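Local coordinates for 3-oxo-glucose-6-phosphate:glutamate aminotransferase (Bacillus subtilis subsp. subtilis, PDB 4K2M), which catalyses the reversible pyridoxal phosphate-dependent transfer of an amino group from glutamate to 3-dehydro-glucose 6-phosphate, giving kanosamine 6-phosphate, at residues G143-M148 with G164-Y169; H199-H204 with A225-G230; V221-C226 with D239-S244. All coordinates share one frame; numbering follows the deposited sequence.

Contact 1 of 3, residues G143-M148 with G164-Y169; sequences GDEVIM and GGVPIY
E145 lies obliquely over I168, and the contact can be traced outward along its chain. CB sits 3.7 Å from I168 CG1, and CG comes slightly closer to that atom. CD lies between I168 CG1 and CD1, 3.8 Å from CD1, and the tip OE2 ends 3.9 Å from the same I168 CD1. OE1 also stays 3.8 Å from I168 CG1 while hydrogen-bonded to T189 OG1. This course follows from CG standing anti to the carbonyl carbon (chi1 -76°), with an extended chain beyond it.

On the other face of the sheet, M148 and Y169 run side by side. M148 SD touches P167 CB at 3.8 Å and stands 5.1 Å from the centroid of the Y169 ring, 53° off its normal, an oblique Met-aromatic contact.

Between these faces, hydrogen bonds alternate in the parallel pattern: V166 N to D144 O, V146 N to V166 O (2.9 Å), I168 N to V146 O and M148 N to I168 O. G143 N adds a bond to G164 O, where a Schellman motif ends helix 154-163. Strand 145-148, that helix and strand 166-169 form a beta-alpha-beta crossover, whose second strand lies at the edge of the seven-stranded sheet within this chain.

Contact 2 of 3, residues H199-H204 with A225-G230; sequences HLYGKH and ACQGIG. With O1G (3-deoxy-3-[(E)-({3-hydroxy-2-methyl-5-[(phosphonooxy)methyl]pyridin-4-yl}methylidene)amino]-6-O-phosphono-alpha-D-gluco pyranose), chain C; EDO (1,2-ethanediol), chain G.
Q227 bridges Y201 and the bound adduct through the two ends of its side-chain amide. Among the direct hydrogen bonds, Y201 N donates to Q227 OE1 over 2.8 Å; the donor stands nearly on the C=O axis of the amide, but the angle at the hydrogen is only 135°, so the bond is bent. Q227 NE2 donates in turn to O3 of the adduct, the 3-hydroxyl oxygen on the pyridine of the cofactor half, at 2.6 Å. With an acceptor end and a donor end both engaged, the rotation of the amide is fixed. The chain reaches this far because it is extended beyond CG (chi2 179°).

A water supplies a second, indirect link: it donates to H199 O and accepts from Q227 N. Within each segment the backbone closes on itself. A225 to G228 forms a type I turn with G228 N bonded to A225 O, while G202 N bonds to H199 O. G202 CA meets Q227 O at 3.4 Å in a CA-H...O contact.

Apolar and flat-group contacts complete the set. A225 CB touches H199 CD2 at 3.7 Å, at the edge of the imidazole near its plane; that ring is held through S205 OG and E223 OE1. The Y201 ring runs alongside the Q227 amide, the planes 22° apart, and L200 CG lies above the ring centre. Y201 OH bonds to Y380 O and also receives a bond from 1,2-ethanediol O2, probably a crystallisation additive.

C226 CB packs 3.6 Å from N1' of the adduct's pyridine. Loop 225-230, with the established cofactor-binding residue Q227, thus lines the pyridoxal phosphate site, captured here as the external aldimine of kanosamine 6-phosphate, and loop 199-204 stands behind it as a second shell, with Y201 N positioning the Q227 amide.

Contact 3 of 3, residues V221-C226 with D239-S244; sequences VIEDAC and DITTLS. With O1G (3-deoxy-3-[(E)-({3-hydroxy-2-methyl-5-[(phosphonooxy)methyl]pyridin-4-yl}methylidene)amino]-6-O-phosphono-alpha-D-gluco pyranose), chain C.
E223 OE2 and T241 OG1 make the shortest bond across these strands, 2.5 Å, the hydroxyl meeting the anti lone pair of the carboxylate. Both side chains point the same way from the sheet. At the N-terminal end of the pair, V221 N donates to the anti lone pair of D239 OD2 at 2.8 Å, nearly straight at 172°. The same OD2 also forms a salt bridge with R211 of helix 207-217, and D239 N returns a bond to V221 O.

E223 O is gripped twice by one residue. T242 N reaches it nearly in line with the carbonyl, and T242 OG1 joins at 3.0 Å; chi1 of 62° sets this hydroxyl between its own backbone N and carbonyl carbon, over the neighbouring strand. E223 N to I240 O and A225 N to T242 O continue the ladder.

The strands are parallel, 17° apart, and belong to the central sheet of the aspartate aminotransferase fold; the C-terminal ends of these two strands meet the cofactor. D224 OD2 lies 2.7 Å from N1' of the adduct's pyridine, the place of the aspartate that fold type I enzymes set against this nitrogen. T156 OG1 bonds to that OD2, while OD1 accepts from C226 N in an Asx turn, so both oxygens are positioned by the protein. S244 OG donates to phosphate oxygen OP2 of the adduct at 2.6 Å and accepts from N246 N. The buried S244 N has no partner in the model.

Packing follows. I222 CD1 rests 3.9 Å from I240 CG2 and also touches T242 CG2, with helix 127-137 covering I222 and T242. C226 CB meets S244 CB at 3.6 Å, and L243 CD2 touches A225 CB.

All three contacts lie in the DegT/DnrJ/EryC1/StrS aminotransferase region. Along the chain, contact 1 closes before the other two open, whereas contacts 2 and 3 overlap, sharing A225 and C226. Contacts 1 and 3 belong to the same seven-stranded sheet, their centres about 16 Å apart, with strand 192-195 between them. Contact 2 lies in the loops that follow strands 192-195 and 220-224; its centre is about 9 Å from that of contact 3 and about 21 Å from that of contact 1. Contacts 2 and 3 both touch the adduct, whose site is completed by T100, Y276 and K284 of the second subunit. Contact 1, by comparison, builds the flank of the sheet.

Contact 1 of 3, residues G143-M148 with G164-Y169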
loop_
_atom_site.group_PDB
_atom_site.type_symbol
_atom_site.label_atom_id
_atom_site.label_comp_id
_atom_site.label_asym_id
_atom_site.label_seq_id
_atom_site.Cartn_x
_atom_site.Cartn_y
_atom_site.Cartn_z
ATOM N N GLY A 143 19.828 -15.943 2.376
ATOM C CA GLY A 143 20.972 -16.521 1.703
ATOM C C GLY A 143 20.648 -17.317 0.451
ATOM O O GLY A 143 21.555 -17.601 -0.342
ATOM N N ASP A 144 19.382 -17.698 0.274
ATOM C CA ASP A 144 18.969 -18.430 -0.915
ATOM C C ASP A 144 19.222 -17.567 -2.140
ATOM O O ASP A 144 18.915 -16.372 -2.137
ATOM C CB ASP A 144 17.468 -18.724 -0.881
ATOM C CG ASP A 144 17.104 -19.887 0.015
ATOM O OD1 ASP A 144 18.012 -20.590 0.508
ATOM O OD2 ASP A 144 15.886 -20.106 0.210
ATOM N N GLU A 145 19.751 -18.178 -3.188
ATOM C CA GLU A 145 20.075 -17.437 -4.394
ATOM C C GLU A 145 18.901 -17.421 -5.376
ATOM O O GLU A 145 18.162 -18.402 -5.530
ATOM C CB GLU A 145 21.347 -17.984 -5.047
ATOM C CG GLU A 145 22.622 -17.558 -4.305
ATOM C CD GLU A 145 23.886 -18.211 -4.840
ATOM O OE1 GLU A 145 23.817 -18.987 -5.822
ATOM O OE2 GLU A 145 24.959 -17.939 -4.256
ATOM N N VAL A 146 18.742 -16.285 -6.042
ATOM C CA VAL A 146 17.648 -16.090 -6.986
ATOM C C VAL A 146 18.250 -15.597 -8.283
ATOM O O VAL A 146 18.780 -14.486 -8.328
ATOM C CB VAL A 146 16.676 -15.000 -6.466
ATOM C CG1 VAL A 146 15.535 -14.765 -7.491
ATOM C CG2 VAL A 146 16.105 -15.390 -5.106
ATOM N N ILE A 147 18.201 -16.422 -9.326
ATOM C CA ILE A 147 18.767 -16.045 -10.611
ATOM C C ILE A 147 17.807 -15.090 -11.329
ATOM O O ILE A 147 16.607 -15.369 -11.446
ATOM C CB ILE A 147 19.035 -17.287 -11.472
ATOM C CG1 ILE A 147 20.165 -18.121 -10.838
ATOM C CG2 ILE A 147 19.407 -16.875 -12.893
ATOM C CD1 ILE A 147 20.417 -19.456 -11.584
ATOM N N MET A 148 18.325 -13.962 -11.808
ATOM C CA MET A 148 17.456 -12.918 -12.363
ATOM C C MET A 148 18.269 -12.026 -13.286
ATOM O O MET A 148 19.519 -12.048 -13.232
ATOM C CB MET A 148 16.824 -12.085 -11.223
ATOM C CG MET A 148 17.822 -11.450 -10.281
ATOM S SD MET A 148 17.013 -10.484 -8.982
ATOM C CE MET A 148 16.381 -9.099 -9.910
ATOM N N GLY A 164 15.367 -11.331 2.026
ATOM C CA GLY A 164 16.556 -11.974 2.579
ATOM C C GLY A 164 17.349 -12.782 1.548
ATOM O O GLY A 164 18.373 -13.415 1.865
ATOM N N GLY A 165 16.884 -12.753 0.303
ATOM C CA GLY A 165 17.496 -13.542 -0.759
ATOM C C GLY A 165 18.698 -12.846 -1.366
ATOM O O GLY A 165 18.970 -11.676 -1.065
ATOM N N VAL A 166 19.409 -13.569 -2.231
ATOM C CA VAL A 166 20.626 -13.084 -2.861
ATOM C C VAL A 166 20.447 -13.090 -4.365
ATOM O O VAL A 166 20.392 -14.151 -4.988
ATOM C CB VAL A 166 21.819 -14.007 -2.520
ATOM C CG1 VAL A 166 23.060 -13.604 -3.348
ATOM C CG2 VAL A 166 22.117 -13.958 -1.015
ATOM N N PRO A 167 20.345 -11.896 -4.972
ATOM C CA PRO A 167 20.256 -11.849 -6.431
ATOM C C PRO A 167 21.526 -12.373 -7.093
ATOM O O PRO A 167 22.646 -12.003 -6.694
ATOM C CB PRO A 167 20.106 -10.347 -6.726
ATOM C CG PRO A 167 19.514 -9.762 -5.452
ATOM C CD PRO A 167 20.175 -10.572 -4.349
ATOM N N ILE A 168 21.343 -13.237 -8.083
ATOM C CA ILE A 168 22.437 -13.709 -8.917
ATOM C C ILE A 168 22.112 -13.311 -10.348
ATOM O O ILE A 168 21.199 -13.857 -10.985
ATOM C CB ILE A 168 22.628 -15.226 -8.796
ATOM C CG1 ILE A 168 22.976 -15.605 -7.348
ATOM C CG2 ILE A 168 23.740 -15.720 -9.732
ATOM C CD1 ILE A 168 24.301 -15.021 -6.818
ATOM N N TYR A 169 22.832 -12.319 -10.848
ATOM C CA TYR A 169 22.484 -11.751 -12.141
ATOM C C TYR A 169 23.062 -12.565 -13.288
ATOM O O TYR A 169 24.250 -12.955 -13.275
ATOM C CB TYR A 169 22.963 -10.304 -12.202
ATOM C CG TYR A 169 22.296 -9.470 -11.130
ATOM C CD1 TYR A 169 20.940 -9.171 -11.224
ATOM C CD2 TYR A 169 23.001 -9.008 -10.031
ATOM C CE1 TYR A 169 20.311 -8.427 -10.245
ATOM C CE2 TYR A 169 22.379 -8.254 -9.045
ATOM C CZ TYR A 169 21.035 -7.972 -9.173
ATOM O OH TYR A 169 20.385 -7.220 -8.218
#

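Contact 2 of 3, residues H199-H204 with A225-G230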
loop_
_atom_site.group_PDB
_atom_site.type_symbol
_atom_site.label_atom_id
_atom_site.label_comp_id
_atom_site.label_asym_id
_atom_site.label_seq_id
_atom_site.Cartn_x
_atom_site.Cartn_y
_atom_site.Cartn_z
ATOM N N HIS A 199 9.280 -10.261 -17.515
ATOM C CA HIS A 199 8.754 -10.069 -18.864
ATOM C C HIS A 199 8.890 -8.597 -19.200
ATOM O O HIS A 199 7.925 -7.836 -19.183
ATOM C CB HIS A 199 7.315 -10.572 -18.970
ATOM C CG HIS A 199 7.182 -11.998 -18.528
ATOM N ND1 HIS A 199 8.140 -12.939 -18.809
ATOM C CD2 HIS A 199 6.240 -12.615 -17.775
ATOM C CE1 HIS A 199 7.796 -14.093 -18.252
ATOM N NE2 HIS A 199 6.655 -13.922 -17.618
ATOM N N LEU A 200 10.125 -8.197 -19.463
ATOM C CA LEU A 200 10.478 -6.783 -19.510
ATOM C C LEU A 200 9.893 -6.092 -20.723
ATOM O O LEU A 200 9.933 -6.624 -21.846
ATOM C CB LEU A 200 11.999 -6.639 -19.536
ATOM C CG LEU A 200 12.520 -5.229 -19.258
ATOM C CD1 LEU A 200 12.051 -4.719 -17.881
ATOM C CD2 LEU A 200 14.050 -5.259 -19.321
ATOM N N TYR A 201 9.347 -4.901 -20.468
ATOM C CA TYR A 201 8.706 -4.047 -21.467
ATOM C C TYR A 201 7.425 -4.680 -22.008
ATOM O O TYR A 201 6.798 -4.127 -22.913
ATOM C CB TYR A 201 9.662 -3.709 -22.621
ATOM C CG TYR A 201 11.028 -3.218 -22.176
ATOM C CD1 TYR A 201 11.177 -2.427 -21.046
ATOM C CD2 TYR A 201 12.155 -3.535 -22.906
ATOM C CE1 TYR A 201 12.436 -1.977 -20.642
ATOM C CE2 TYR A 201 13.408 -3.096 -22.512
ATOM C CZ TYR A 201 13.536 -2.311 -21.389
ATOM O OH TYR A 201 14.798 -1.892 -21.027
ATOM N N GLY A 202 7.030 -5.826 -21.447
ATOM C CA GLY A 202 5.836 -6.533 -21.906
ATOM C C GLY A 202 6.140 -7.724 -22.808
ATOM O O GLY A 202 5.230 -8.398 -23.296
ATOM N N LYS A 203 7.423 -8.003 -23.010
ATOM C CA LYS A 203 7.846 -9.150 -23.829
ATOM C C LYS A 203 7.921 -10.401 -22.953
ATOM O O LYS A 203 8.509 -10.377 -21.878
ATOM C CB LYS A 203 9.236 -8.869 -24.413
ATOM C CG LYS A 203 9.857 -9.998 -25.214
ATOM C CD LYS A 203 9.170 -10.194 -26.547
ATOM C CE LYS A 203 9.963 -11.182 -27.405
ATOM N NZ LYS A 203 9.279 -11.406 -28.709
ATOM N N HIS A 204 7.341 -11.499 -23.427
ATOM C CA HIS A 204 7.330 -12.755 -22.675
ATOM C C HIS A 204 8.712 -13.413 -22.724
ATOM O O HIS A 204 9.286 -13.610 -23.810
ATOM C CB HIS A 204 6.285 -13.693 -23.298
ATOM C CG HIS A 204 5.592 -14.586 -22.316
ATOM N ND1 HIS A 204 4.359 -15.148 -22.567
ATOM C CD2 HIS A 204 5.956 -15.006 -21.083
ATOM C CE1 HIS A 204 3.997 -15.887 -21.531
ATOM N NE2 HIS A 204 4.949 -15.818 -20.618
ATOM N N ALA A 225 5.746 -10.532 -13.886
ATOM C CA ALA A 225 4.964 -10.161 -15.053
ATOM C C ALA A 225 4.315 -8.816 -14.772
ATOM O O ALA A 225 3.231 -8.508 -15.289
ATOM C CB ALA A 225 3.903 -11.220 -15.334
ATOM N N CYS A 226 4.967 -8.008 -13.935
ATOM C CA CYS A 226 4.367 -6.727 -13.568
ATOM C C CYS A 226 4.077 -5.811 -14.763
ATOM O O CYS A 226 3.145 -4.990 -14.710
ATOM C CB CYS A 226 5.191 -6.023 -12.488
ATOM S SG CYS A 226 5.082 -6.891 -10.895
ATOM N N GLN A 227 4.823 -5.989 -15.858
ATOM C CA GLN A 227 4.581 -5.203 -17.078
ATOM C C GLN A 227 3.901 -6.020 -18.180
ATOM O O GLN A 227 3.790 -5.558 -19.309
ATOM C CB GLN A 227 5.905 -4.666 -17.631
ATOM C CG GLN A 227 6.535 -3.585 -16.752
ATOM C CD GLN A 227 7.860 -3.079 -17.308
ATOM O OE1 GLN A 227 8.245 -3.416 -18.428
ATOM N NE2 GLN A 227 8.566 -2.272 -16.520
ATOM N N GLY A 228 3.461 -7.231 -17.855
ATOM C CA GLY A 228 3.042 -8.175 -18.881
ATOM C C GLY A 228 1.587 -8.634 -18.887
ATOM O O GLY A 228 1.270 -9.639 -19.542
ATOM N N ILE A 229 0.693 -7.935 -18.197
ATOM C CA ILE A 229 -0.712 -8.370 -18.223
ATOM C C ILE A 229 -1.259 -8.409 -19.654
ATOM O O ILE A 229 -1.065 -7.465 -20.429
ATOM C CB ILE A 229 -1.626 -7.546 -17.301
ATOM C CG1 ILE A 229 -2.965 -8.276 -17.124
ATOM C CG2 ILE A 229 -1.830 -6.118 -17.835
ATOM C CD1 ILE A 229 -3.846 -7.736 -16.012
ATOM N N GLY A 230 -1.918 -9.521 -19.994
ATOM C CA GLY A 230 -2.488 -9.728 -21.326
ATOM C C GLY A 230 -1.691 -10.753 -22.132
ATOM O O GLY A 230 -2.143 -11.236 -23.172
HETATM P P O1G C . 4.945 -1.901 -8.265
HETATM C C3A O1G C . 8.196 -3.249 -12.888
HETATM O O3 O1G C . 8.222 -2.422 -13.960
HETATM C C1 O1G C . 8.271 3.111 -13.161
HETATM N "N1'" O1G C . 8.644 -5.327 -11.850
HETATM C C2 O1G C . 8.353 1.583 -13.222
HETATM O O2 O1G C . 8.403 1.299 -14.660
HETATM C C9A O1G C . 8.702 -4.552 -12.945
HETATM C C2A O1G C . 9.308 -5.145 -14.205
HETATM C C3 O1G C . 7.165 0.874 -12.548
HETATM N "N3'" O1G C . 7.573 -0.541 -12.479
HETATM O O1 O1G C . 7.238 3.624 -14.016
HETATM C C4 O1G C . 6.832 1.479 -11.170
HETATM O O4 O1G C . 5.478 1.023 -10.976
HETATM C C4A O1G C . 7.645 -2.761 -11.717
HETATM C C4B O1G C . 7.128 -1.380 -11.621
HETATM C C5 O1G C . 6.741 2.996 -11.325
HETATM O O5 O1G C . 7.966 3.543 -11.829
HETATM C C5A O1G C . 7.602 -3.585 -10.595
HETATM C C5T O1G C . 7.039 -3.217 -9.212
HETATM C C6 O1G C . 6.620 3.734 -10.021
HETATM C C6A O1G C . 8.119 -4.868 -10.693
HETATM O OP1 O1G C . 5.536 -2.285 -6.925
HETATM O OP2 O1G C . 3.488 -2.207 -8.371
HETATM O OP3 O1G C . 5.363 -0.475 -8.690
HETATM O OP4 O1G C . 5.624 -2.941 -9.336
HETATM O O6 O1G C . 6.287 5.066 -10.126
HETATM P "P'" O1G C . 5.379 5.777 -9.006
HETATM O OP6 O1G C . 4.045 5.061 -9.049
HETATM O OP7 O1G C . 6.083 5.671 -7.672
HETATM O OP8 O1G C . 5.305 7.216 -9.525
HETATM C C1 EDO G . 18.175 -1.387 -20.667
HETATM O O1 EDO G . 18.879 -1.727 -19.476
HETATM C C2 EDO G . 17.904 -2.637 -21.493
HETATM O O2 EDO G . 16.925 -3.432 -20.819
HETATM O O HOH W 1 7.038 -7.693 -16.463
#

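Contact 3 of 3, residues V221-C226 with D239-S244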
loop_
_atom_site.group_PDB
_atom_site.type_symbol
_atom_site.label_atom_id
_atom_site.label_comp_id
_atom_site.label_asym_id
_atom_site.label_seq_id
_atom_site.Cartn_x
_atom_site.Cartn_y
_atom_site.Cartn_z
ATOM N N VAL A 221 10.086 -21.298 -9.888
ATOM C CA VAL A 221 10.068 -20.200 -10.846
ATOM C C VAL A 221 8.998 -19.212 -10.419
ATOM O O VAL A 221 7.814 -19.549 -10.348
ATOM C CB VAL A 221 9.759 -20.684 -12.259
ATOM C CG1 VAL A 221 9.625 -19.497 -13.209
ATOM C CG2 VAL A 221 10.846 -21.623 -12.755
ATOM N N ILE A 222 9.419 -17.998 -10.111
ATOM C CA ILE A 222 8.453 -16.955 -9.835
ATOM C C ILE A 222 8.690 -15.904 -10.894
ATOM O O ILE A 222 9.807 -15.394 -11.027
ATOM C CB ILE A 222 8.617 -16.392 -8.398
ATOM C CG1 ILE A 222 7.800 -15.105 -8.223
ATOM C CG2 ILE A 222 10.101 -16.187 -8.041
ATOM C CD1 ILE A 222 7.651 -14.678 -6.747
ATOM N N GLU A 223 7.663 -15.593 -11.674
ATOM C CA GLU A 223 7.877 -14.688 -12.795
ATOM C C GLU A 223 7.374 -13.300 -12.446
ATOM O O GLU A 223 6.330 -13.143 -11.807
ATOM C CB GLU A 223 7.205 -15.208 -14.060
ATOM C CG GLU A 223 5.707 -15.292 -13.948
ATOM C CD GLU A 223 5.045 -15.861 -15.177
ATOM O OE1 GLU A 223 5.697 -15.965 -16.240
ATOM O OE2 GLU A 223 3.851 -16.202 -15.075
ATOM N N ASP A 224 8.151 -12.293 -12.833
ATOM C CA ASP A 224 7.770 -10.905 -12.627
ATOM C C ASP A 224 7.073 -10.517 -13.912
ATOM O O ASP A 224 7.719 -10.214 -14.917
ATOM C CB ASP A 224 9.022 -10.052 -12.429
ATOM C CG ASP A 224 8.717 -8.585 -12.271
ATOM O OD1 ASP A 224 7.600 -8.144 -12.615
ATOM O OD2 ASP A 224 9.619 -7.861 -11.822
ATOM N N ALA A 225 5.746 -10.532 -13.886
ATOM C CA ALA A 225 4.964 -10.161 -15.053
ATOM C C ALA A 225 4.315 -8.816 -14.772
ATOM O O ALA A 225 3.231 -8.508 -15.289
ATOM C CB ALA A 225 3.903 -11.220 -15.334
ATOM N N CYS A 226 4.967 -8.008 -13.935
ATOM C CA CYS A 226 4.367 -6.727 -13.568
ATOM C C CYS A 226 4.077 -5.811 -14.763
ATOM O O CYS A 226 3.145 -4.990 -14.710
ATOM C CB CYS A 226 5.191 -6.023 -12.488
ATOM S SG CYS A 226 5.082 -6.891 -10.895
ATOM N N ASP A 239 5.524 -21.244 -11.086
ATOM C CA ASP A 239 4.874 -21.615 -9.827
ATOM C C ASP A 239 4.059 -20.449 -9.283
ATOM O O ASP A 239 2.939 -20.627 -8.802
ATOM C CB ASP A 239 5.910 -22.039 -8.804
ATOM C CG ASP A 239 6.697 -23.233 -9.267
ATOM O OD1 ASP A 239 6.063 -24.294 -9.440
ATOM O OD2 ASP A 239 7.927 -23.102 -9.474
ATOM N N ILE A 240 4.642 -19.260 -9.367
ATOM C CA ILE A 240 3.942 -18.024 -9.023
ATOM C C ILE A 240 4.092 -16.984 -10.121
ATOM O O ILE A 240 5.171 -16.825 -10.686
ATOM C CB ILE A 240 4.484 -17.435 -7.705
ATOM C CG1 ILE A 240 3.986 -18.275 -6.530
ATOM C CG2 ILE A 240 4.073 -15.944 -7.538
ATOM C CD1 ILE A 240 4.114 -17.603 -5.189
ATOM N N THR A 241 3.004 -16.276 -10.413
ATOM C CA THR A 241 3.026 -15.142 -11.333
ATOM C C THR A 241 2.742 -13.865 -10.535
ATOM O O THR A 241 1.823 -13.836 -9.719
ATOM C CB THR A 241 1.920 -15.314 -12.398
ATOM O OG1 THR A 241 2.196 -16.484 -13.191
ATOM C CG2 THR A 241 1.822 -14.088 -13.314
ATOM N N THR A 242 3.501 -12.800 -10.765
ATOM C CA THR A 242 3.197 -11.550 -10.074
ATOM C C THR A 242 2.783 -10.469 -11.063
ATOM O O THR A 242 3.317 -10.389 -12.167
ATOM C CB THR A 242 4.380 -11.058 -9.248
ATOM O OG1 THR A 242 5.479 -10.787 -10.129
ATOM C CG2 THR A 242 4.791 -12.123 -8.251
ATOM N N LEU A 243 1.844 -9.629 -10.637
ATOM C CA LEU A 243 1.357 -8.530 -11.452
ATOM C C LEU A 243 1.482 -7.236 -10.674
ATOM O O LEU A 243 1.483 -7.252 -9.447
ATOM C CB LEU A 243 -0.119 -8.735 -11.802
ATOM C CG LEU A 243 -0.408 -9.924 -12.727
ATOM C CD1 LEU A 243 -1.907 -10.141 -12.875
ATOM C CD2 LEU A 243 0.215 -9.696 -14.101
ATOM N N SER A 244 1.576 -6.121 -11.401
ATOM C CA SER A 244 1.442 -4.783 -10.817
ATOM C C SER A 244 0.238 -4.113 -11.431
ATOM O O SER A 244 -0.013 -4.272 -12.638
ATOM C CB SER A 244 2.650 -3.907 -11.136
ATOM O OG SER A 244 2.395 -2.569 -10.722
HETATM P P O1G C . 4.945 -1.901 -8.265
HETATM C C3A O1G C . 8.196 -3.249 -12.888
HETATM O O3 O1G C . 8.222 -2.422 -13.960
HETATM C C1 O1G C . 8.271 3.111 -13.161
HETATM N "N1'" O1G C . 8.644 -5.327 -11.850
HETATM C C2 O1G C . 8.353 1.583 -13.222
HETATM O O2 O1G C . 8.403 1.299 -14.660
HETATM C C9A O1G C . 8.702 -4.552 -12.945
HETATM C C2A O1G C . 9.308 -5.145 -14.205
HETATM C C3 O1G C . 7.165 0.874 -12.548
HETATM N "N3'" O1G C . 7.573 -0.541 -12.479
HETATM O O1 O1G C . 7.238 3.624 -14.016
HETATM C C4 O1G C . 6.832 1.479 -11.170
HETATM O O4 O1G C . 5.478 1.023 -10.976
HETATM C C4A O1G C . 7.645 -2.761 -11.717
HETATM C C4B O1G C . 7.128 -1.380 -11.621
HETATM C C5 O1G C . 6.741 2.996 -11.325
HETATM O O5 O1G C . 7.966 3.543 -11.829
HETATM C C5A O1G C . 7.602 -3.585 -10.595
HETATM C C5T O1G C . 7.039 -3.217 -9.212
HETATM C C6 O1G C . 6.620 3.734 -10.021
HETATM C C6A O1G C . 8.119 -4.868 -10.693
HETATM O OP1 O1G C . 5.536 -2.285 -6.925
HETATM O OP2 O1G C . 3.488 -2.207 -8.371
HETATM O OP3 O1G C . 5.363 -0.475 -8.690
HETATM O OP4 O1G C . 5.624 -2.941 -9.336
HETATM O O6 O1G C . 6.287 5.066 -10.126
HETATM P "P'" O1G C . 5.379 5.777 -9.006
HETATM O OP6 O1G C . 4.045 5.061 -9.049
HETATM O OP7 O1G C . 6.083 5.671 -7.672
HETATM O OP8 O1G C . 5.305 7.216 -9.525
#